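Local coordinates for cDNA FLJ56608, highly similar to Homo sapiens chloride channel, calcium activated, family member 1 (CLCA1), mRNA (Homo sapiens, PDB 6PYO), which may mediate calcium-activated chloride conductance and regulate mucus secretion by goblet cells, this chain being its metal-binding VWA domain, at residues L28-L37 and T72-A80; V127-A138 and L150-A161. All blocks are in the same frame, centred on the assembly; numbering follows the deposited sequence.

The two contacts lie on opposite sides of the centre of the VWA domain: their own centres are about 20 Å apart, and their nearest atoms come to about 5 Å without touching. Contact 1 packs helix 24-39 against the end of helix 67-74 and the turn that follows. Contact 2 holds strand 133-138 to the edge strand 158-159 and to the helix between them. Neither contact touches calcium: the side chain of L28 in contact 1 is about 10 Å from a bound ion, and that of I133 in contact 2 about 9 Å. S16, S18 and T85 contribute to a calcium site of the domain.

Contact 1: residues L28-L37 and T72-A80; sequences LNQAGQLFLL and TLAKRLPAA
L77 is the bump and helix 24-39 the hollow. Its two methyls enter a depression bounded by N29, G32, Q33 and L36, residues on one face of the helix. CD1 rests on Q33 CG at 3.5 Å, while CD2 faces L36 CD1 at 4.1 Å. G32 forms the floor: a beta carbon there would collide with L77 CD2, so the missing side chain is what lets the leucine sink in. The type I turn from A74 to L77 points this residue at the helix.

L36 answers in the reverse direction. Its CD1 fits between L73 and A74, 3.8 Å from L73 CB, with the two leucine side chains crossing nearly at right angles; beside it L37 CD2 lies 3.9 Å from A74 CB. At the other end the P78 ring offers its CD to L28 CD2 at 3.8 Å.

One polar bond closes the flank. With CG anti to the carbonyl carbon (chi1 -77°), N29 reaches past L77, and its ND2 donates to P78 O at 3.2 Å (N-H...O angle 152°), the acceptor lying in the amide plane.

L36 also packs on L11, L73 on V46 and P78 on T50, so both partners rest on the central sheet: the helix-on-sheet layering of the Rossmann-like VWA fold.

Contact 2: residues V127-A138 and L150-A161; sequences VKQSGAIIHTVA and LSKMTGGLQTYA
T154 OG1 is held from two sides: it accepts the backbone N-H of I134 at 2.9 Å (166° at the hydrogen) and donates to L150 O, also at 2.9 Å. The first torsion, chi1 61°, sets the hydroxyl between the backbone N and the carbonyl carbon, and turns CG2 to V127, whose CG1 it meets at 3.6 Å. With an alanine here, the amide of I134 would probably lose its acceptor and L150 O its hydroxyl donor, and a gap would open beside V127.

A pair of hydroxyls follows along the strand, where T136 OG1 and S151 OG lie 2.7 Å apart, either able to donate, and tie the strand to the overlying helix. In the same layer L150 packs its CD2 on I134 CD1. These links belong to a beta-alpha-beta crossover: strand 133-138, helix 145-152 and the parallel edge strand 158-159 of the VWA sheet.

Where the chain returns to the sheet, G156 passes so near I134 O that a beta carbon would strike it. Next to it H135 takes the backbone N-H of L157 on ND1 at 3.0 Å, almost straight at 175° and near the ring plane; NE2 bonds to E108, so both ring nitrogens are engaged and the ring's rotation is fixed. Parallel pairing then proceeds from T136 N to L157 O, from T159 N to T136 O at 3.1 Å, and from A138 N to T159 O. On the sheet face of V137, its CG2 lies alongside T159 CG2 at a tight 3.4 Å.

Contact 1: residues L28-L37 and T72-A80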
ATOM      1  N   LEU A  28      -2.959 -11.261   2.431  1.00 45.04           N
ATOM      2  CA  LEU A  28      -2.184 -10.115   1.981  1.00 44.46           C
ATOM      3  C   LEU A  28      -1.146 -10.555   0.964  1.00 42.58           C
ATOM      4  O   LEU A  28      -1.008  -9.942  -0.097  1.00 39.77           O
ATOM      5  CB  LEU A  28      -1.526  -9.398   3.156  1.00 43.08           C
ATOM      6  CG  LEU A  28      -0.627  -8.209   2.801  1.00 40.54           C
ATOM      7  CD1 LEU A  28      -0.664  -7.178   3.915  1.00 40.98           C
ATOM      8  CD2 LEU A  28       0.811  -8.666   2.558  1.00 42.35           C
ATOM      9  N   ASN A  29      -0.433 -11.641   1.254  1.00 43.29           N
ATOM     10  CA  ASN A  29       0.606 -12.101   0.337  1.00 44.30           C
ATOM     11  C   ASN A  29       0.014 -12.559  -0.986  1.00 44.64           C
ATOM     12  O   ASN A  29       0.597 -12.312  -2.042  1.00 43.41           O
ATOM     13  CB  ASN A  29       1.424 -13.231   0.967  1.00 50.89           C
ATOM     14  CG  ASN A  29       2.420 -12.727   1.966  1.00 52.13           C
ATOM     15  OD1 ASN A  29       2.913 -11.606   1.857  1.00 53.02           O
ATOM     16  ND2 ASN A  29       2.693 -13.530   2.978  1.00 63.11           N
ATOM     17  N   GLN A  30      -1.141 -13.229  -0.948  1.00 46.40           N
ATOM     18  CA  GLN A  30      -1.827 -13.637  -2.166  1.00 49.16           C
ATOM     19  C   GLN A  30      -2.194 -12.430  -3.021  1.00 45.78           C
ATOM     20  O   GLN A  30      -1.947 -12.411  -4.235  1.00 37.13           O
ATOM     21  CB  GLN A  30      -3.103 -14.401  -1.818  1.00 63.15           C
ATOM     22  CG  GLN A  30      -3.000 -15.899  -1.763  1.00 68.79           C
ATOM     23  CD  GLN A  30      -4.354 -16.547  -1.482  1.00 86.73           C
ATOM     24  OE1 GLN A  30      -4.750 -16.713  -0.323  1.00 83.74           O
ATOM     25  NE2 GLN A  30      -5.075 -16.904  -2.545  1.00 98.57           N
ATOM     26  N   ALA A  31      -2.809 -11.419  -2.399  1.00 40.40           N
ATOM     27  CA  ALA A  31      -3.208 -10.220  -3.124  1.00 43.00           C
ATOM     28  C   ALA A  31      -1.990  -9.494  -3.687  1.00 44.32           C
ATOM     29  O   ALA A  31      -2.003  -9.050  -4.849  1.00 37.99           O
ATOM     30  CB  ALA A  31      -4.015  -9.291  -2.217  1.00 42.39           C
ATOM     31  N   GLY A  32      -0.935  -9.347  -2.864  1.00 38.55           N
ATOM     32  CA  GLY A  32       0.294  -8.725  -3.327  1.00 35.38           C
ATOM     33  C   GLY A  32       0.946  -9.488  -4.467  1.00 37.81           C
ATOM     34  O   GLY A  32       1.443  -8.892  -5.417  1.00 38.72           O
ATOM     35  N   GLN A  33       0.920 -10.820  -4.407  1.00 39.03           N
ATOM     36  CA  GLN A  33       1.525 -11.609  -5.472  1.00 40.81           C
ATOM     37  C   GLN A  33       0.742 -11.476  -6.759  1.00 41.23           C
ATOM     38  O   GLN A  33       1.327 -11.291  -7.820  1.00 37.64           O
ATOM     39  CB  GLN A  33       1.631 -13.076  -5.090  1.00 44.06           C
ATOM     40  CG  GLN A  33       2.916 -13.384  -4.345  1.00 55.88           C
ATOM     41  CD  GLN A  33       3.182 -14.861  -4.232  1.00 68.06           C
ATOM     42  OE1 GLN A  33       3.075 -15.596  -5.216  1.00 61.39           O
ATOM     43  NE2 GLN A  33       3.534 -15.311  -3.022  1.00 74.62           N
ATOM     44  N   LEU A  34      -0.583 -11.565  -6.684  1.00 37.08           N
ATOM     45  CA  LEU A  34      -1.402 -11.335  -7.857  1.00 35.97           C
ATOM     46  C   LEU A  34      -1.128  -9.973  -8.462  1.00 38.21           C
ATOM     47  O   LEU A  34      -0.906  -9.844  -9.679  1.00 36.08           O
ATOM     48  CB  LEU A  34      -2.874 -11.449  -7.495  1.00 44.60           C
ATOM     49  CG  LEU A  34      -3.794 -11.527  -8.696  1.00 46.64           C
ATOM     50  CD1 LEU A  34      -3.695 -12.955  -9.240  1.00 53.85           C
ATOM     51  CD2 LEU A  34      -5.199 -11.155  -8.333  1.00 51.93           C
ATOM     52  N   PHE A  35      -1.146  -8.932  -7.634  1.00 34.06           N
ATOM     53  CA  PHE A  35      -0.884  -7.608  -8.170  1.00 36.13           C
ATOM     54  C   PHE A  35       0.474  -7.536  -8.843  1.00 33.72           C
ATOM     55  O   PHE A  35       0.595  -7.017  -9.961  1.00 30.01           O
ATOM     56  CB  PHE A  35      -0.968  -6.564  -7.089  1.00 32.84           C
ATOM     57  CG  PHE A  35      -0.850  -5.185  -7.601  1.00 31.37           C
ATOM     58  CD1 PHE A  35      -1.894  -4.597  -8.326  1.00 33.79           C
ATOM     59  CD2 PHE A  35       0.280  -4.451  -7.346  1.00 30.84           C
ATOM     60  CE1 PHE A  35      -1.793  -3.312  -8.789  1.00 34.47           C
ATOM     61  CE2 PHE A  35       0.385  -3.156  -7.804  1.00 40.02           C
ATOM     62  CZ  PHE A  35      -0.639  -2.591  -8.531  1.00 37.83           C
ATOM     63  N   LEU A  36       1.512  -8.023  -8.159  1.00 33.29           N
ATOM     64  CA  LEU A  36       2.886  -7.847  -8.639  1.00 35.62           C
ATOM     65  C   LEU A  36       3.199  -8.734  -9.837  1.00 31.97           C
ATOM     66  O   LEU A  36       3.861  -8.298 -10.780  1.00 35.40           O
ATOM     67  CB  LEU A  36       3.880  -8.131  -7.503  1.00 33.61           C
ATOM     68  CG  LEU A  36       3.878  -7.121  -6.361  1.00 35.06           C
ATOM     69  CD1 LEU A  36       4.796  -7.542  -5.224  1.00 37.58           C
ATOM     70  CD2 LEU A  36       4.310  -5.764  -6.926  1.00 35.90           C
ATOM     71  N   LEU A  37       2.753  -9.975  -9.821  1.00 34.64           N
ATOM     72  CA  LEU A  37       3.113 -10.925 -10.857  1.00 39.16           C
ATOM     73  C   LEU A  37       2.182 -10.887 -12.063  1.00 45.10           C
ATOM     74  O   LEU A  37       2.611 -11.273 -13.152  1.00 42.62           O
ATOM     75  CB  LEU A  37       3.132 -12.336 -10.287  1.00 37.71           C
ATOM     76  CG  LEU A  37       4.054 -12.565  -9.083  1.00 37.45           C
ATOM     77  CD1 LEU A  37       4.106 -14.044  -8.679  1.00 44.05           C
ATOM     78  CD2 LEU A  37       5.477 -12.082  -9.301  1.00 43.76           C
ATOM     79  N   THR A  72      11.393  -9.772  -7.971  1.00 37.25           N
ATOM     80  CA  THR A  72      12.154  -9.138  -6.907  1.00 47.70           C
ATOM     81  C   THR A  72      11.241  -8.364  -5.957  1.00 46.81           C
ATOM     82  O   THR A  72      11.500  -8.316  -4.745  1.00 40.76           O
ATOM     83  CB  THR A  72      13.232  -8.216  -7.486  1.00 42.07           C
ATOM     84  OG1 THR A  72      13.908  -7.565  -6.408  1.00 60.05           O
ATOM     85  CG2 THR A  72      12.613  -7.150  -8.358  1.00 52.30           C
ATOM     86  N   LEU A  73      10.159  -7.773  -6.469  1.00 41.06           N
ATOM     87  CA  LEU A  73       9.211  -7.131  -5.557  1.00 36.25           C
ATOM     88  C   LEU A  73       8.434  -8.164  -4.763  1.00 39.23           C
ATOM     89  O   LEU A  73       8.207  -7.991  -3.558  1.00 34.18           O
ATOM     90  CB  LEU A  73       8.240  -6.236  -6.328  1.00 39.26           C
ATOM     91  CG  LEU A  73       8.857  -4.927  -6.794  1.00 42.21           C
ATOM     92  CD1 LEU A  73       8.133  -4.272  -7.928  1.00 43.95           C
ATOM     93  CD2 LEU A  73       8.923  -3.993  -5.608  1.00 43.44           C
ATOM     94  N   ALA A  74       8.022  -9.262  -5.422  1.00 39.74           N
ATOM     95  CA  ALA A  74       7.203 -10.251  -4.733  1.00 41.30           C
ATOM     96  C   ALA A  74       7.973 -10.936  -3.608  1.00 40.83           C
ATOM     97  O   ALA A  74       7.385 -11.285  -2.578  1.00 46.59           O
ATOM     98  CB  ALA A  74       6.661 -11.281  -5.721  1.00 36.04           C
ATOM     99  N   LYS A  75       9.276 -11.152  -3.784  1.00 41.03           N
ATOM    100  CA  LYS A  75      10.080 -11.773  -2.730  1.00 52.27           C
ATOM    101  C   LYS A  75      10.156 -10.917  -1.471  1.00 43.63           C
ATOM    102  O   LYS A  75      10.546 -11.434  -0.421  1.00 45.76           O
ATOM    103  CB  LYS A  75      11.486 -12.090  -3.282  1.00 51.92           C
ATOM    104  CG  LYS A  75      11.494 -13.335  -4.199  1.00 78.29           C
ATOM    105  CD  LYS A  75      12.782 -13.498  -5.010  1.00116.08           C
ATOM    106  CE  LYS A  75      12.752 -14.788  -5.844  1.00 80.82           C
ATOM    107  NZ  LYS A  75      13.778 -14.824  -6.938  1.00 94.95           N
ATOM    108  N   ARG A  76       9.757  -9.646  -1.529  1.00 39.66           N
ATOM    109  CA  ARG A  76       9.807  -8.775  -0.366  1.00 40.10           C
ATOM    110  C   ARG A  76       8.473  -8.638   0.346  1.00 44.13           C
ATOM    111  O   ARG A  76       8.350  -7.781   1.231  1.00 39.90           O
ATOM    112  CB  ARG A  76      10.322  -7.388  -0.750  1.00 36.98           C
ATOM    113  CG  ARG A  76      11.611  -7.485  -1.478  1.00 44.66           C
ATOM    114  CD  ARG A  76      12.290  -6.163  -1.760  1.00 53.27           C
ATOM    115  NE  ARG A  76      13.534  -6.460  -2.477  1.00 64.71           N
ATOM    116  CZ  ARG A  76      14.343  -5.564  -3.028  1.00 62.91           C
ATOM    117  NH1 ARG A  76      14.069  -4.277  -2.954  1.00 55.25           N
ATOM    118  NH2 ARG A  76      15.431  -5.967  -3.662  1.00 57.41           N
ATOM    119  N   LEU A  77       7.469  -9.416  -0.038  1.00 36.36           N
ATOM    120  CA  LEU A  77       6.222  -9.398   0.686  1.00 40.78           C
ATOM    121  C   LEU A  77       6.461  -9.924   2.103  1.00 48.61           C
ATOM    122  O   LEU A  77       7.308 -10.797   2.292  1.00 41.54           O
ATOM    123  CB  LEU A  77       5.172 -10.244  -0.052  1.00 42.40           C
ATOM    124  CG  LEU A  77       4.737  -9.727  -1.441  1.00 39.20           C
ATOM    125  CD1 LEU A  77       3.916 -10.784  -2.190  1.00 40.70           C
ATOM    126  CD2 LEU A  77       3.939  -8.434  -1.320  1.00 40.48           C
ATOM    127  N   PRO A  78       5.759  -9.393   3.113  1.00 45.98           N
ATOM    128  CA  PRO A  78       6.105  -9.725   4.512  1.00 44.06           C
ATOM    129  C   PRO A  78       5.930 -11.202   4.825  1.00 40.29           C
ATOM    130  O   PRO A  78       4.887 -11.792   4.572  1.00 46.35           O
ATOM    131  CB  PRO A  78       5.143  -8.876   5.354  1.00 40.63           C
ATOM    132  CG  PRO A  78       4.317  -8.048   4.379  1.00 44.15           C
ATOM    133  CD  PRO A  78       4.574  -8.533   2.981  1.00 43.01           C
ATOM    134  N   ALA A  79       6.956 -11.785   5.425  1.00 52.13           N
ATOM    135  CA  ALA A  79       6.881 -13.176   5.859  1.00 61.23           C
ATOM    136  C   ALA A  79       6.182 -13.339   7.212  1.00 54.40           C
ATOM    137  O   ALA A  79       5.633 -14.413   7.498  1.00 50.48           O
ATOM    138  CB  ALA A  79       8.293 -13.753   5.932  1.00 74.37           C
ATOM    139  N   ALA A  80       6.152 -12.300   8.043  1.00 48.47           N
ATOM    140  CA  ALA A  80       5.654 -12.491   9.400  1.00 50.38           C
ATOM    141  C   ALA A  80       4.980 -11.226   9.915  1.00 49.86           C
ATOM    142  O   ALA A  80       5.270 -10.109   9.480  1.00 48.23           O
ATOM    143  CB  ALA A  80       6.790 -12.906  10.345  1.00 48.26           C
TER

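Contact 2: residues V127-A138 and L150-A161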
ATOM      1  N   VAL A 127      -3.088  13.244   3.294  1.00 39.85           N
ATOM      2  CA  VAL A 127      -3.611  12.410   2.223  1.00 50.19           C
ATOM      3  C   VAL A 127      -4.357  13.268   1.210  1.00 52.25           C
ATOM      4  O   VAL A 127      -4.103  13.188  -0.007  1.00 46.49           O
ATOM      5  CB  VAL A 127      -4.505  11.304   2.805  1.00 46.68           C
ATOM      6  CG1 VAL A 127      -5.463  10.807   1.772  1.00 47.85           C
ATOM      7  CG2 VAL A 127      -3.617  10.179   3.350  1.00 50.58           C
ATOM      8  N   LYS A 128      -5.255  14.134   1.701  1.00 47.64           N
ATOM      9  CA  LYS A 128      -5.960  15.021   0.790  1.00 51.61           C
ATOM     10  C   LYS A 128      -4.953  15.863   0.037  1.00 50.28           C
ATOM     11  O   LYS A 128      -5.055  16.016  -1.186  1.00 48.89           O
ATOM     12  CB  LYS A 128      -6.978  15.898   1.550  1.00 53.00           C
ATOM     13  CG  LYS A 128      -8.309  15.198   1.898  1.00 60.40           C
ATOM     14  CD  LYS A 128      -9.213  16.032   2.857  1.00 86.89           C
ATOM     15  CE  LYS A 128      -8.675  16.088   4.313  1.00 72.44           C
ATOM     16  NZ  LYS A 128      -9.672  16.483   5.384  1.00 85.24           N
ATOM     17  N   GLN A 129      -3.905  16.332   0.733  1.00 47.20           N
ATOM     18  CA  GLN A 129      -2.963  17.219   0.066  1.00 46.45           C
ATOM     19  C   GLN A 129      -2.173  16.470  -0.990  1.00 50.46           C
ATOM     20  O   GLN A 129      -1.701  17.073  -1.968  1.00 47.07           O
ATOM     21  CB  GLN A 129      -1.990  17.839   1.065  1.00 57.37           C
ATOM     22  CG  GLN A 129      -1.962  19.348   1.042  1.00 72.87           C
ATOM     23  CD  GLN A 129      -3.143  19.958   1.758  1.00 76.58           C
ATOM     24  OE1 GLN A 129      -4.060  20.492   1.132  1.00101.10           O
ATOM     25  NE2 GLN A 129      -3.124  19.888   3.086  1.00 82.23           N
ATOM     26  N   SER A 130      -2.017  15.157  -0.811  1.00 47.16           N
ATOM     27  CA  SER A 130      -1.099  14.431  -1.681  1.00 43.48           C
ATOM     28  C   SER A 130      -1.649  14.314  -3.094  1.00 40.39           C
ATOM     29  O   SER A 130      -0.869  14.313  -4.049  1.00 40.29           O
ATOM     30  CB  SER A 130      -0.799  13.046  -1.111  1.00 40.54           C
ATOM     31  OG  SER A 130      -1.868  12.132  -1.294  1.00 39.85           O
ATOM     32  N   GLY A 131      -2.976  14.229  -3.240  1.00 41.81           N
ATOM     33  CA  GLY A 131      -3.599  13.933  -4.510  1.00 45.29           C
ATOM     34  C   GLY A 131      -3.474  12.488  -4.924  1.00 43.84           C
ATOM     35  O   GLY A 131      -3.908  12.141  -6.027  1.00 40.30           O
ATOM     36  N   ALA A 132      -2.859  11.650  -4.082  1.00 38.60           N
ATOM     37  CA  ALA A 132      -2.763  10.227  -4.334  1.00 35.46           C
ATOM     38  C   ALA A 132      -4.150   9.597  -4.304  1.00 36.65           C
ATOM     39  O   ALA A 132      -5.098  10.137  -3.737  1.00 40.31           O
ATOM     40  CB  ALA A 132      -1.848   9.546  -3.307  1.00 38.79           C
ATOM     41  N   ILE A 133      -4.248   8.452  -4.958  1.00 38.10           N
ATOM     42  CA  ILE A 133      -5.443   7.614  -5.015  1.00 37.45           C
ATOM     43  C   ILE A 133      -5.169   6.447  -4.096  1.00 42.73           C
ATOM     44  O   ILE A 133      -4.230   5.687  -4.349  1.00 38.58           O
ATOM     45  CB  ILE A 133      -5.680   7.107  -6.447  1.00 36.65           C
ATOM     46  CG1 ILE A 133      -5.889   8.261  -7.427  1.00 36.06           C
ATOM     47  CG2 ILE A 133      -6.845   6.144  -6.570  1.00 31.65           C
ATOM     48  CD1 ILE A 133      -5.317   7.932  -8.865  1.00 32.65           C
ATOM     49  N   ILE A 134      -5.947   6.285  -3.033  1.00 36.31           N
ATOM     50  CA  ILE A 134      -5.723   5.187  -2.105  1.00 32.58           C
ATOM     51  C   ILE A 134      -6.757   4.085  -2.357  1.00 34.83           C
ATOM     52  O   ILE A 134      -7.949   4.255  -2.086  1.00 41.50           O
ATOM     53  CB  ILE A 134      -5.759   5.666  -0.649  1.00 39.64           C
ATOM     54  CG1 ILE A 134      -4.717   6.761  -0.405  1.00 45.43           C
ATOM     55  CG2 ILE A 134      -5.432   4.522   0.271  1.00 32.88           C
ATOM     56  CD1 ILE A 134      -5.036   7.667   0.754  1.00 68.10           C
ATOM     57  N   HIS A 135      -6.297   2.952  -2.885  1.00 33.13           N
ATOM     58  CA  HIS A 135      -7.064   1.713  -2.936  1.00 28.24           C
ATOM     59  C   HIS A 135      -6.848   0.982  -1.618  1.00 40.79           C
ATOM     60  O   HIS A 135      -5.713   0.883  -1.138  1.00 39.68           O
ATOM     61  CB  HIS A 135      -6.589   0.840  -4.091  1.00 28.88           C
ATOM     62  CG  HIS A 135      -6.490   1.566  -5.399  1.00 36.76           C
ATOM     63  ND1 HIS A 135      -7.598   2.043  -6.071  1.00 35.38           N
ATOM     64  CD2 HIS A 135      -5.425   1.843  -6.189  1.00 33.80           C
ATOM     65  CE1 HIS A 135      -7.215   2.612  -7.202  1.00 38.26           C
ATOM     66  NE2 HIS A 135      -5.895   2.546  -7.274  1.00 36.64           N
ATOM     67  N   THR A 136      -7.927   0.486  -1.028  1.00 35.11           N
ATOM     68  CA  THR A 136      -7.869  -0.246   0.232  1.00 39.49           C
ATOM     69  C   THR A 136      -8.423  -1.647   0.016  1.00 43.97           C
ATOM     70  O   THR A 136      -9.444  -1.825  -0.655  1.00 42.00           O
ATOM     71  CB  THR A 136      -8.636   0.494   1.346  1.00 39.69           C
ATOM     72  OG1 THR A 136     -10.017   0.662   0.979  1.00 46.60           O
ATOM     73  CG2 THR A 136      -8.038   1.860   1.595  1.00 36.64           C
ATOM     74  N   VAL A 137      -7.706  -2.637   0.527  1.00 37.25           N
ATOM     75  CA  VAL A 137      -8.170  -4.009   0.626  1.00 35.32           C
ATOM     76  C   VAL A 137      -8.222  -4.331   2.120  1.00 50.67           C
ATOM     77  O   VAL A 137      -7.181  -4.371   2.807  1.00 44.04           O
ATOM     78  CB  VAL A 137      -7.279  -4.991  -0.134  1.00 46.98           C
ATOM     79  CG1 VAL A 137      -7.968  -6.351  -0.224  1.00 48.74           C
ATOM     80  CG2 VAL A 137      -6.985  -4.484  -1.542  1.00 48.22           C
ATOM     81  N   ALA A 138      -9.440  -4.507   2.628  1.00 47.05           N
ATOM     82  CA  ALA A 138      -9.668  -4.856   4.022  1.00 51.43           C
ATOM     83  C   ALA A 138      -9.508  -6.360   4.178  1.00 56.96           C
ATOM     84  O   ALA A 138     -10.203  -7.127   3.516  1.00 53.31           O
ATOM     85  CB  ALA A 138     -11.061  -4.404   4.453  1.00 57.95           C
ATOM     86  N   LEU A 150     -10.535   6.646   3.623  1.00 45.88           N
ATOM     87  CA  LEU A 150      -9.323   6.873   2.845  1.00 46.46           C
ATOM     88  C   LEU A 150      -9.601   6.694   1.359  1.00 44.41           C
ATOM     89  O   LEU A 150      -9.188   7.515   0.532  1.00 37.00           O
ATOM     90  CB  LEU A 150      -8.210   5.913   3.270  1.00 45.44           C
ATOM     91  CG  LEU A 150      -7.467   6.224   4.556  1.00 45.61           C
ATOM     92  CD1 LEU A 150      -6.467   5.100   4.864  1.00 45.90           C
ATOM     93  CD2 LEU A 150      -6.745   7.554   4.480  1.00 47.55           C
ATOM     94  N   SER A 151     -10.271   5.589   1.005  1.00 34.23           N
ATOM     95  CA  SER A 151     -10.629   5.384  -0.395  1.00 44.07           C
ATOM     96  C   SER A 151     -11.609   6.452  -0.908  1.00 49.18           C
ATOM     97  O   SER A 151     -11.395   7.070  -1.968  1.00 41.81           O
ATOM     98  CB  SER A 151     -11.241   3.997  -0.585  1.00 52.97           C
ATOM     99  OG  SER A 151     -10.264   2.996  -0.438  1.00 50.42           O
ATOM    100  N   LYS A 152     -12.712   6.656  -0.193  1.00 45.13           N
ATOM    101  CA  LYS A 152     -13.751   7.556  -0.684  1.00 49.13           C
ATOM    102  C   LYS A 152     -13.210   8.950  -0.962  1.00 43.13           C
ATOM    103  O   LYS A 152     -13.588   9.579  -1.957  1.00 52.10           O
ATOM    104  CB  LYS A 152     -14.904   7.619   0.315  1.00 53.79           C
ATOM    105  CG  LYS A 152     -15.803   6.406   0.237  1.00 58.46           C
ATOM    106  CD  LYS A 152     -17.076   6.576   1.051  1.00 74.79           C
ATOM    107  CE  LYS A 152     -18.247   5.852   0.369  1.00 90.20           C
ATOM    108  NZ  LYS A 152     -17.884   4.468  -0.069  1.00 96.22           N
ATOM    109  N   MET A 153     -12.313   9.444  -0.128  1.00 43.78           N
ATOM    110  CA  MET A 153     -11.877  10.828  -0.287  1.00 44.90           C
ATOM    111  C   MET A 153     -10.770  11.000  -1.318  1.00 45.39           C
ATOM    112  O   MET A 153     -10.326  12.136  -1.549  1.00 44.61           O
ATOM    113  CB  MET A 153     -11.381  11.378   1.036  1.00 43.36           C
ATOM    114  CG  MET A 153     -10.076  10.716   1.493  1.00 56.97           C
ATOM    115  SD  MET A 153      -9.743  10.811   3.265  1.00 60.94           S
ATOM    116  CE  MET A 153      -8.957  12.388   3.372  1.00 50.13           C
ATOM    117  N   THR A 154     -10.259   9.912  -1.880  1.00 43.62           N
ATOM    118  CA  THR A 154      -9.179  10.006  -2.854  1.00 47.16           C
ATOM    119  C   THR A 154      -9.553   9.412  -4.193  1.00 41.43           C
ATOM    120  O   THR A 154      -8.744   9.488  -5.128  1.00 44.85           O
ATOM    121  CB  THR A 154      -7.918   9.288  -2.354  1.00 40.41           C
ATOM    122  OG1 THR A 154      -8.224   7.905  -2.158  1.00 36.37           O
ATOM    123  CG2 THR A 154      -7.449   9.885  -1.100  1.00 46.15           C
ATOM    124  N   GLY A 155     -10.742   8.816  -4.304  1.00 37.53           N
ATOM    125  CA  GLY A 155     -11.199   8.213  -5.522  1.00 46.15           C
ATOM    126  C   GLY A 155     -10.753   6.785  -5.696  1.00 49.81           C
ATOM    127  O   GLY A 155     -10.870   6.250  -6.806  1.00 35.85           O
ATOM    128  N   GLY A 156     -10.234   6.145  -4.626  1.00 37.84           N
ATOM    129  CA  GLY A 156      -9.660   4.828  -4.746  1.00 35.34           C
ATOM    130  C   GLY A 156     -10.713   3.773  -4.700  1.00 35.47           C
ATOM    131  O   GLY A 156     -11.838   4.044  -4.325  1.00 40.38           O
ATOM    132  N   LEU A 157     -10.336   2.556  -5.092  1.00 34.84           N
ATOM    133  CA  LEU A 157     -11.240   1.418  -4.986  1.00 36.62           C
ATOM    134  C   LEU A 157     -11.109   0.713  -3.634  1.00 48.41           C
ATOM    135  O   LEU A 157     -10.025   0.642  -3.041  1.00 42.38           O
ATOM    136  CB  LEU A 157     -10.976   0.406  -6.095  1.00 36.24           C
ATOM    137  CG  LEU A 157     -11.007   0.981  -7.529  1.00 46.48           C
ATOM    138  CD1 LEU A 157     -10.853  -0.155  -8.551  1.00 48.84           C
ATOM    139  CD2 LEU A 157     -12.281   1.743  -7.795  1.00 41.25           C
ATOM    140  N   GLN A 158     -12.239   0.188  -3.160  1.00 46.03           N
ATOM    141  CA  GLN A 158     -12.332  -0.591  -1.931  1.00 53.30           C
ATOM    142  C   GLN A 158     -12.713  -2.022  -2.273  1.00 60.04           C
ATOM    143  O   GLN A 158     -13.569  -2.248  -3.132  1.00 54.68           O
ATOM    144  CB  GLN A 158     -13.383  -0.020  -0.992  1.00 52.76           C
ATOM    145  CG  GLN A 158     -13.375   1.469  -0.840  1.00 56.67           C
ATOM    146  CD  GLN A 158     -14.738   1.991  -0.407  1.00 70.01           C
ATOM    147  OE1 GLN A 158     -15.147   3.084  -0.797  1.00 66.88           O
ATOM    148  NE2 GLN A 158     -15.447   1.210   0.412  1.00 67.97           N
ATOM    149  N   THR A 159     -12.108  -2.986  -1.582  1.00 56.54           N
ATOM    150  CA  THR A 159     -12.381  -4.397  -1.835  1.00 73.53           C
ATOM    151  C   THR A 159     -12.218  -5.183  -0.535  1.00 74.82           C
ATOM    152  O   THR A 159     -11.698  -4.672   0.465  1.00 61.36           O
ATOM    153  CB  THR A 159     -11.496  -4.945  -2.971  1.00 61.99           C
ATOM    154  OG1 THR A 159     -11.441  -6.372  -2.897  1.00 72.39           O
ATOM    155  CG2 THR A 159     -10.089  -4.374  -2.931  1.00 62.83           C
ATOM    156  N   TYR A 160     -12.705  -6.437  -0.565  1.00 79.27           N
ATOM    157  CA  TYR A 160     -12.945  -7.279   0.613  1.00 76.15           C
ATOM    158  C   TYR A 160     -13.963  -6.635   1.559  1.00 91.30           C
ATOM    159  O   TYR A 160     -14.034  -6.996   2.738  1.00 86.98           O
ATOM    160  CB  TYR A 160     -11.639  -7.591   1.358  1.00 83.35           C
ATOM    161  CG  TYR A 160     -11.329  -9.067   1.619  1.00 87.61           C
ATOM    162  CD1 TYR A 160     -10.510  -9.784   0.749  1.00 88.86           C
ATOM    163  CD2 TYR A 160     -11.818  -9.726   2.756  1.00 85.30           C
ATOM    164  CE1 TYR A 160     -10.209 -11.112   0.974  1.00 83.21           C
ATOM    165  CE2 TYR A 160     -11.522 -11.065   2.989  1.00 81.49           C
ATOM    166  CZ  TYR A 160     -10.718 -11.747   2.090  1.00 87.60           C
ATOM    167  OH  TYR A 160     -10.422 -13.067   2.295  1.00 89.44           O
ATOM    168  N   ALA A 161     -14.763  -5.692   1.051  1.00 91.57           N
ATOM    169  CA  ALA A 161     -15.654  -4.879   1.878  1.00 95.86           C
ATOM    170  C   ALA A 161     -16.892  -4.411   1.101  1.00 88.51           C
ATOM    171  O   ALA A 161     -17.120  -3.210   0.925  1.00 89.38           O
ATOM    172  CB  ALA A 161     -14.886  -3.670   2.438  1.00 81.22           C
TER
HETATM  173  O   HOH W   1      -6.966  11.733  -5.446  1.00 43.51           O